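Local coordinates for resiniferatoxin-binding, phosphotriesterase-related protein (Rhodobacter sphaeroides 2.4.1, PDB 3K2G) that binds two zinc ions and probably hydrolyses phosphoric diesters, as a TIM-barrel member of the phosphotriesterase family that is named for resiniferatoxin binding, at residues D297-M309 and G318-L330. Sequence-based numbering, arbitrary orientation.
Sequences DRILLSHDVFVKM and GYAFVTKHFLPRL. With ZN (zinc ion), chain I; DTV ((2S,3S)-1,4-dimercaptobutane-2,3-diol), chain K.
In the TIM-barrel beta-alpha unit beside the binuclear zinc site, His303, just past the C-terminal end of strand 299-301, docks onto Val322 at the start of helix 321-332. Its NE2 accepts the backbone N-H of Val322 at 2.9 Å, a fairly straight bond (160°) that ties the first turn of the helix to the strand-end loop. The donor sits 32° out of the ring plane. Val322 CG2 lies over one imidazole face, 3.5 Å from the centroid in a CH-pi contact, while Gly318 O covers the opposite face, 3.5 Å from CD2 of His303. The ring is thus held between a methyl and a carbonyl. The CB bond of Asp304 points away from 318-330; chi1 of -171° sets CG anti to the backbone N, and OD1 reaches one of the two zinc ions at 2.3 Å, also bound by His34, His36, a water and Glu177, the last shared with the second zinc. Beyond it, the side chains of Val305 and Tyr319 cross at about a right angle, Val305 CB 3.5 Å from Tyr319 CE1. In the other direction, Leu301 CD2 packs 3.9 Å from Phe326 CE2, and Leu301 CD1 meets Leu330 CD1 tip to tip. Helix 280-292 flanks Leu301, helix 337-352 covers Leu330, and strand 258-261 pairs with strand 299-301.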
ATOM      1  N   ASP B 297     -14.031  18.792   8.635  1.00 18.67           N
ATOM      2  CA  ASP B 297     -14.243  19.857   9.605  1.00 19.40           C
ATOM      3  C   ASP B 297     -13.319  19.805  10.808  1.00 17.74           C
ATOM      4  O   ASP B 297     -13.442  20.624  11.716  1.00 18.99           O
ATOM      5  CB  ASP B 297     -15.700  19.892  10.090  1.00 20.15           C
ATOM      6  CG  ASP B 297     -16.119  18.626  10.811  1.00 24.30           C
ATOM      7  OD1 ASP B 297     -15.292  18.017  11.530  1.00 21.93           O
ATOM      8  OD2 ASP B 297     -17.302  18.247  10.672  1.00 28.34           O
ATOM      9  N   ARG B 298     -12.396  18.849  10.818  1.00 17.25           N
ATOM     10  CA  ARG B 298     -11.461  18.714  11.927  1.00 17.07           C
ATOM     11  C   ARG B 298     -10.032  19.077  11.500  1.00 17.18           C
ATOM     12  O   ARG B 298      -9.100  19.037  12.309  1.00 16.00           O
ATOM     13  CB  ARG B 298     -11.484  17.277  12.447  1.00 20.49           C
ATOM     14  CG  ARG B 298     -11.780  17.144  13.940  1.00 25.85           C
ATOM     15  CD  ARG B 298     -13.267  17.140  14.255  1.00 21.20           C
ATOM     16  NE  ARG B 298     -13.915  18.422  14.004  1.00 18.33           N
ATOM     17  CZ  ARG B 298     -14.134  19.353  14.930  1.00 19.32           C
ATOM     18  NH1 ARG B 298     -14.733  20.482  14.591  1.00 15.29           N
ATOM     19  NH2 ARG B 298     -13.763  19.153  16.192  1.00 15.11           N
ATOM     20  N   ILE B 299      -9.869  19.447  10.232  1.00 14.02           N
ATOM     21  CA  ILE B 299      -8.550  19.773   9.697  1.00 13.26           C
ATOM     22  C   ILE B 299      -8.151  21.244   9.779  1.00 13.48           C
ATOM     23  O   ILE B 299      -8.888  22.124   9.328  1.00 13.04           O
ATOM     24  CB  ILE B 299      -8.439  19.314   8.226  1.00 14.46           C
ATOM     25  CG1 ILE B 299      -8.750  17.813   8.138  1.00 14.13           C
ATOM     26  CG2 ILE B 299      -7.036  19.606   7.695  1.00 12.80           C
ATOM     27  CD1 ILE B 299      -8.744  17.259   6.733  1.00 14.60           C
ATOM     28  N   LEU B 300      -6.970  21.494  10.349  1.00 12.34           N
ATOM     29  CA  LEU B 300      -6.426  22.845  10.496  1.00 13.03           C
ATOM     30  C   LEU B 300      -5.064  22.925   9.800  1.00 11.99           C
ATOM     31  O   LEU B 300      -4.317  21.946   9.781  1.00 11.49           O
ATOM     32  CB  LEU B 300      -6.261  23.204  11.975  1.00 12.30           C
ATOM     33  CG  LEU B 300      -7.542  23.222  12.818  1.00 11.45           C
ATOM     34  CD1 LEU B 300      -7.207  23.558  14.259  1.00  6.91           C
ATOM     35  CD2 LEU B 300      -8.517  24.247  12.244  1.00  8.95           C
ATOM     36  N   LEU B 301      -4.749  24.099   9.253  1.00 13.00           N
ATOM     37  CA  LEU B 301      -3.500  24.323   8.516  1.00 13.05           C
ATOM     38  C   LEU B 301      -2.734  25.561   8.980  1.00 11.06           C
ATOM     39  O   LEU B 301      -3.331  26.596   9.235  1.00 12.29           O
ATOM     40  CB  LEU B 301      -3.808  24.514   7.034  1.00 13.34           C
ATOM     41  CG  LEU B 301      -4.684  23.511   6.284  1.00 16.39           C
ATOM     42  CD1 LEU B 301      -5.004  24.070   4.895  1.00 15.97           C
ATOM     43  CD2 LEU B 301      -3.982  22.180   6.179  1.00 14.67           C
ATOM     44  N   SER B 302      -1.410  25.461   9.064  1.00 11.14           N
ATOM     45  CA  SER B 302      -0.587  26.607   9.455  1.00 12.41           C
ATOM     46  C   SER B 302       0.884  26.292   9.145  1.00 11.59           C
ATOM     47  O   SER B 302       1.177  25.199   8.651  1.00 11.46           O
ATOM     48  CB  SER B 302      -0.785  26.922  10.942  1.00 14.66           C
ATOM     49  OG  SER B 302      -1.033  28.308  11.140  1.00 12.55           O
ATOM     50  N   HIS B 303       1.798  27.230   9.413  1.00 12.00           N
ATOM     51  CA  HIS B 303       3.227  27.002   9.136  1.00 12.22           C
ATOM     52  C   HIS B 303       4.085  26.725  10.369  1.00 12.22           C
ATOM     53  O   HIS B 303       5.166  26.136  10.266  1.00 11.54           O
ATOM     54  CB  HIS B 303       3.899  28.207   8.454  1.00 13.57           C
ATOM     55  CG  HIS B 303       3.074  28.889   7.408  1.00 14.51           C
ATOM     56  ND1 HIS B 303       2.019  29.722   7.717  1.00 13.08           N
ATOM     57  CD2 HIS B 303       3.213  28.943   6.062  1.00 14.36           C
ATOM     58  CE1 HIS B 303       1.547  30.263   6.608  1.00 14.26           C
ATOM     59  NE2 HIS B 303       2.253  29.807   5.588  1.00 12.73           N
ATOM     60  N   ASP B 304       3.623  27.168  11.530  1.00 11.65           N
ATOM     61  CA  ASP B 304       4.396  27.030  12.758  1.00 14.14           C
ATOM     62  C   ASP B 304       5.749  27.732  12.591  1.00 13.80           C
ATOM     63  O   ASP B 304       6.804  27.184  12.922  1.00 14.12           O
ATOM     64  CB  ASP B 304       4.627  25.565  13.146  1.00 13.83           C
ATOM     65  CG  ASP B 304       5.247  25.432  14.532  1.00 16.53           C
ATOM     66  OD1 ASP B 304       5.074  26.370  15.337  1.00 16.29           O
ATOM     67  OD2 ASP B 304       5.890  24.403  14.830  1.00 15.65           O
ATOM     68  N   VAL B 305       5.712  28.938  12.042  1.00 14.84           N
ATOM     69  CA  VAL B 305       6.928  29.730  11.893  1.00 15.51           C
ATOM     70  C   VAL B 305       7.471  29.866  13.314  1.00 14.89           C
ATOM     71  O   VAL B 305       6.767  30.357  14.199  1.00 13.08           O
ATOM     72  CB  VAL B 305       6.615  31.133  11.349  1.00 16.02           C
ATOM     73  CG1 VAL B 305       7.833  32.032  11.499  1.00 16.67           C
ATOM     74  CG2 VAL B 305       6.193  31.041   9.888  1.00 16.63           C
ATOM     75  N   PHE B 306       8.704  29.419  13.545  1.00 15.33           N
ATOM     76  CA  PHE B 306       9.274  29.502  14.882  1.00 16.16           C
ATOM     77  C   PHE B 306      10.770  29.791  14.919  1.00 15.03           C
ATOM     78  O   PHE B 306      11.371  29.780  15.986  1.00 16.34           O
ATOM     79  CB  PHE B 306       8.953  28.222  15.676  1.00 16.31           C
ATOM     80  CG  PHE B 306       9.824  27.051  15.336  1.00 18.04           C
ATOM     81  CD1 PHE B 306      10.820  26.630  16.216  1.00 16.96           C
ATOM     82  CD2 PHE B 306       9.642  26.355  14.149  1.00 16.98           C
ATOM     83  CE1 PHE B 306      11.625  25.535  15.914  1.00 18.15           C
ATOM     84  CE2 PHE B 306      10.442  25.258  13.832  1.00 19.15           C
ATOM     85  CZ  PHE B 306      11.435  24.848  14.719  1.00 20.20           C
ATOM     86  N   VAL B 307      11.362  30.036  13.752  1.00 15.68           N
ATOM     87  CA  VAL B 307      12.785  30.374  13.642  1.00 15.15           C
ATOM     88  C   VAL B 307      12.948  31.364  12.493  1.00 15.84           C
ATOM     89  O   VAL B 307      12.144  31.376  11.562  1.00 14.31           O
ATOM     90  CB  VAL B 307      13.676  29.135  13.364  1.00 16.62           C
ATOM     91  CG1 VAL B 307      13.681  28.202  14.579  1.00 14.35           C
ATOM     92  CG2 VAL B 307      13.184  28.401  12.129  1.00 16.20           C
ATOM     93  N   LYS B 308      13.984  32.194  12.563  1.00 15.28           N
ATOM     94  CA  LYS B 308      14.234  33.200  11.537  1.00 15.87           C
ATOM     95  C   LYS B 308      14.247  32.683  10.100  1.00 14.83           C
ATOM     96  O   LYS B 308      13.700  33.332   9.204  1.00 14.43           O
ATOM     97  CB  LYS B 308      15.563  33.923  11.793  1.00 17.01           C
ATOM     98  CG  LYS B 308      15.594  34.809  13.031  1.00 19.44           C
ATOM     99  CD  LYS B 308      16.755  35.798  12.948  1.00 21.00           C
ATOM    100  CE  LYS B 308      16.828  36.708  14.180  1.00 21.62           C
ATOM    101  NZ  LYS B 308      17.226  35.953  15.402  1.00 20.99           N
HETATM  102  N   MSE B 309      14.861  31.523   9.876  1.00 14.98           N
HETATM  103  CA  MSE B 309      14.961  31.004   8.515  1.00 16.66           C
HETATM  104  C   MSE B 309      13.633  30.653   7.864  1.00 16.43           C
HETATM  105  O   MSE B 309      13.590  30.343   6.680  1.00 15.62           O
HETATM  106  CB  MSE B 309      15.925  29.805   8.443  1.00 22.59           C
HETATM  107  CG  MSE B 309      15.440  28.513   9.045  1.00 28.20           C
HETATM  108 SE   MSE B 309      16.846  27.151   8.884  1.00 44.68          SE
HETATM  109  CE  MSE B 309      16.590  26.632   6.990  1.00 33.47           C
ATOM    110  N   GLY B 318       7.635  32.369   5.033  1.00 16.83           N
ATOM    111  CA  GLY B 318       6.848  33.429   5.646  1.00 17.56           C
ATOM    112  C   GLY B 318       5.488  32.974   6.145  1.00 18.64           C
ATOM    113  O   GLY B 318       5.265  31.779   6.352  1.00 18.81           O
ATOM    114  N   TYR B 319       4.574  33.930   6.325  1.00 18.94           N
ATOM    115  CA  TYR B 319       3.223  33.657   6.827  1.00 17.86           C
ATOM    116  C   TYR B 319       2.146  33.623   5.746  1.00 18.42           C
ATOM    117  O   TYR B 319       0.985  33.371   6.056  1.00 17.04           O
ATOM    118  CB  TYR B 319       2.805  34.718   7.858  1.00 16.79           C
ATOM    119  CG  TYR B 319       3.693  34.828   9.072  1.00 16.16           C
ATOM    120  CD1 TYR B 319       3.725  33.823  10.036  1.00 15.80           C
ATOM    121  CD2 TYR B 319       4.530  35.934   9.243  1.00 16.76           C
ATOM    122  CE1 TYR B 319       4.574  33.913  11.146  1.00 14.89           C
ATOM    123  CE2 TYR B 319       5.383  36.031  10.343  1.00 14.62           C
ATOM    124  CZ  TYR B 319       5.400  35.020  11.287  1.00 15.48           C
ATOM    125  OH  TYR B 319       6.246  35.116  12.365  1.00 11.57           O
ATOM    126  N   ALA B 320       2.509  33.880   4.492  1.00 16.69           N
ATOM    127  CA  ALA B 320       1.514  33.874   3.418  1.00 18.03           C
ATOM    128  C   ALA B 320       1.630  32.663   2.497  1.00 16.90           C
ATOM    129  O   ALA B 320       0.942  32.578   1.481  1.00 15.96           O
ATOM    130  CB  ALA B 320       1.625  35.157   2.598  1.00 18.59           C
ATOM    131  N   PHE B 321       2.490  31.723   2.868  1.00 15.45           N
ATOM    132  CA  PHE B 321       2.727  30.529   2.066  1.00 15.27           C
ATOM    133  C   PHE B 321       1.519  29.591   1.982  1.00 13.77           C
ATOM    134  O   PHE B 321       1.141  29.149   0.901  1.00 13.22           O
ATOM    135  CB  PHE B 321       3.940  29.780   2.626  1.00 17.21           C
ATOM    136  CG  PHE B 321       4.375  28.619   1.784  1.00 20.46           C
ATOM    137  CD1 PHE B 321       5.111  28.823   0.620  1.00 19.06           C
ATOM    138  CD2 PHE B 321       4.038  27.318   2.148  1.00 19.48           C
ATOM    139  CE1 PHE B 321       5.505  27.749  -0.172  1.00 18.56           C
ATOM    140  CE2 PHE B 321       4.424  26.238   1.364  1.00 20.44           C
ATOM    141  CZ  PHE B 321       5.163  26.454   0.202  1.00 18.55           C
ATOM    142  N   VAL B 322       0.913  29.277   3.121  1.00 15.06           N
ATOM    143  CA  VAL B 322      -0.241  28.389   3.115  1.00 14.44           C
ATOM    144  C   VAL B 322      -1.311  28.911   2.164  1.00 14.24           C
ATOM    145  O   VAL B 322      -1.813  28.176   1.313  1.00 13.61           O
ATOM    146  CB  VAL B 322      -0.833  28.240   4.533  1.00 14.00           C
ATOM    147  CG1 VAL B 322      -2.227  27.620   4.468  1.00 14.61           C
ATOM    148  CG2 VAL B 322       0.078  27.356   5.370  1.00 15.41           C
ATOM    149  N   THR B 323      -1.627  30.195   2.301  1.00 15.86           N
ATOM    150  CA  THR B 323      -2.647  30.844   1.479  1.00 17.12           C
ATOM    151  C   THR B 323      -2.306  30.972   0.003  1.00 19.39           C
ATOM    152  O   THR B 323      -3.139  30.700  -0.860  1.00 19.79           O
ATOM    153  CB  THR B 323      -2.945  32.270   1.984  1.00 17.66           C
ATOM    154  OG1 THR B 323      -3.338  32.222   3.359  1.00 16.32           O
ATOM    155  CG2 THR B 323      -4.066  32.891   1.169  1.00 18.70           C
ATOM    156  N   LYS B 324      -1.082  31.397  -0.283  1.00 20.96           N
ATOM    157  CA  LYS B 324      -0.659  31.614  -1.659  1.00 22.32           C
ATOM    158  C   LYS B 324      -0.203  30.370  -2.412  1.00 20.90           C
ATOM    159  O   LYS B 324      -0.409  30.256  -3.622  1.00 19.97           O
ATOM    160  CB  LYS B 324       0.464  32.655  -1.679  1.00 25.32           C
ATOM    161  CG  LYS B 324       0.745  33.251  -3.053  1.00 31.60           C
ATOM    162  CD  LYS B 324       2.086  33.980  -3.087  1.00 35.12           C
ATOM    163  CE  LYS B 324       2.200  35.036  -2.002  1.00 36.19           C
ATOM    164  NZ  LYS B 324       3.527  35.707  -2.078  1.00 40.20           N
ATOM    165  N   HIS B 325       0.394  29.420  -1.706  1.00 21.06           N
ATOM    166  CA  HIS B 325       0.908  28.246  -2.383  1.00 19.96           C
ATOM    167  C   HIS B 325       0.304  26.897  -2.016  1.00 19.62           C
ATOM    168  O   HIS B 325       0.084  26.070  -2.896  1.00 20.89           O
ATOM    169  CB  HIS B 325       2.429  28.227  -2.220  1.00 19.99           C
ATOM    170  CG  HIS B 325       3.104  29.435  -2.798  1.00 20.03           C
ATOM    171  ND1 HIS B 325       3.250  29.630  -4.155  1.00 21.75           N
ATOM    172  CD2 HIS B 325       3.644  30.525  -2.205  1.00 22.07           C
ATOM    173  CE1 HIS B 325       3.853  30.784  -4.373  1.00 21.27           C
ATOM    174  NE2 HIS B 325       4.102  31.348  -3.206  1.00 21.76           N
ATOM    175  N   PHE B 326       0.015  26.665  -0.742  1.00 18.28           N
ATOM    176  CA  PHE B 326      -0.548  25.376  -0.374  1.00 18.95           C
ATOM    177  C   PHE B 326      -2.003  25.197  -0.816  1.00 18.82           C
ATOM    178  O   PHE B 326      -2.365  24.128  -1.307  1.00 18.02           O
ATOM    179  CB  PHE B 326      -0.417  25.120   1.133  1.00 18.57           C
ATOM    180  CG  PHE B 326      -0.719  23.694   1.529  1.00 19.53           C
ATOM    181  CD1 PHE B 326       0.028  22.636   1.011  1.00 18.13           C
ATOM    182  CD2 PHE B 326      -1.758  23.405   2.410  1.00 17.36           C
ATOM    183  CE1 PHE B 326      -0.264  21.310   1.365  1.00 19.82           C
ATOM    184  CE2 PHE B 326      -2.056  22.093   2.768  1.00 18.26           C
ATOM    185  CZ  PHE B 326      -1.310  21.042   2.247  1.00 17.05           C
ATOM    186  N   LEU B 327      -2.837  26.222  -0.662  1.00 18.83           N
ATOM    187  CA  LEU B 327      -4.234  26.089  -1.074  1.00 21.24           C
ATOM    188  C   LEU B 327      -4.283  25.639  -2.540  1.00 21.43           C
ATOM    189  O   LEU B 327      -4.991  24.691  -2.879  1.00 21.94           O
ATOM    190  CB  LEU B 327      -4.997  27.404  -0.847  1.00 21.34           C
ATOM    191  CG  LEU B 327      -5.027  27.879   0.622  1.00 23.52           C
ATOM    192  CD1 LEU B 327      -5.966  29.073   0.767  1.00 23.63           C
ATOM    193  CD2 LEU B 327      -5.478  26.751   1.544  1.00 23.30           C
ATOM    194  N   PRO B 328      -3.517  26.299  -3.426  1.00 22.90           N
ATOM    195  CA  PRO B 328      -3.519  25.893  -4.837  1.00 23.41           C
ATOM    196  C   PRO B 328      -3.083  24.422  -5.001  1.00 24.46           C
ATOM    197  O   PRO B 328      -3.572  23.719  -5.885  1.00 25.26           O
ATOM    198  CB  PRO B 328      -2.533  26.869  -5.474  1.00 25.12           C
ATOM    199  CG  PRO B 328      -2.721  28.113  -4.646  1.00 23.12           C
ATOM    200  CD  PRO B 328      -2.776  27.562  -3.242  1.00 23.00           C
ATOM    201  N   ARG B 329      -2.170  23.964  -4.146  1.00 23.32           N
ATOM    202  CA  ARG B 329      -1.696  22.578  -4.191  1.00 22.30           C
ATOM    203  C   ARG B 329      -2.849  21.641  -3.806  1.00 22.45           C
ATOM    204  O   ARG B 329      -3.042  20.598  -4.426  1.00 19.61           O
ATOM    205  CB  ARG B 329      -0.522  22.382  -3.222  1.00 22.34           C
ATOM    206  CG  ARG B 329       0.098  20.983  -3.227  1.00 22.23           C
ATOM    207  CD  ARG B 329       1.179  20.853  -2.153  1.00 23.44           C
ATOM    208  NE  ARG B 329       2.335  21.712  -2.415  1.00 20.83           N
ATOM    209  CZ  ARG B 329       3.285  21.446  -3.310  1.00 23.57           C
ATOM    210  NH1 ARG B 329       3.234  20.336  -4.039  1.00 19.89           N
ATOM    211  NH2 ARG B 329       4.293  22.294  -3.483  1.00 21.71           N
ATOM    212  N   LEU B 330      -3.608  22.023  -2.779  1.00 21.21           N
ATOM    213  CA  LEU B 330      -4.746  21.230  -2.332  1.00 22.63           C
ATOM    214  C   LEU B 330      -5.776  21.162  -3.451  1.00 23.58           C
ATOM    215  O   LEU B 330      -6.500  20.180  -3.580  1.00 22.71           O
ATOM    216  CB  LEU B 330      -5.395  21.854  -1.093  1.00 21.33           C
ATOM    217  CG  LEU B 330      -4.679  21.692   0.246  1.00 19.96           C
ATOM    218  CD1 LEU B 330      -5.482  22.396   1.336  1.00 21.62           C
ATOM    219  CD2 LEU B 330      -4.521  20.217   0.563  1.00 16.68           C
TER
HETATM  220 ZN    ZN I 400       4.613  26.091  17.592  1.00 22.19          ZN
HETATM  221  S1  DTV K 402      10.548  20.462  19.736  1.00 45.30           S
HETATM  222  C1  DTV K 402       9.896  22.148  20.171  1.00 42.25           C
HETATM  223  C2  DTV K 402      10.817  23.289  19.737  1.00 41.69           C
HETATM  224  O2  DTV K 402      10.952  23.233  18.325  1.00 41.22           O
HETATM  225  C3  DTV K 402      10.221  24.650  20.141  1.00 41.08           C
HETATM  226  O3  DTV K 402       8.986  24.833  19.491  1.00 41.15           O
HETATM  227  C4  DTV K 402      11.129  25.820  19.763  1.00 39.95           C
HETATM  228  S4  DTV K 402      11.076  27.155  20.986  1.00 39.58           S
HETATM  229  O   HOH W   1       5.669  24.454  17.828  1.00 19.45           O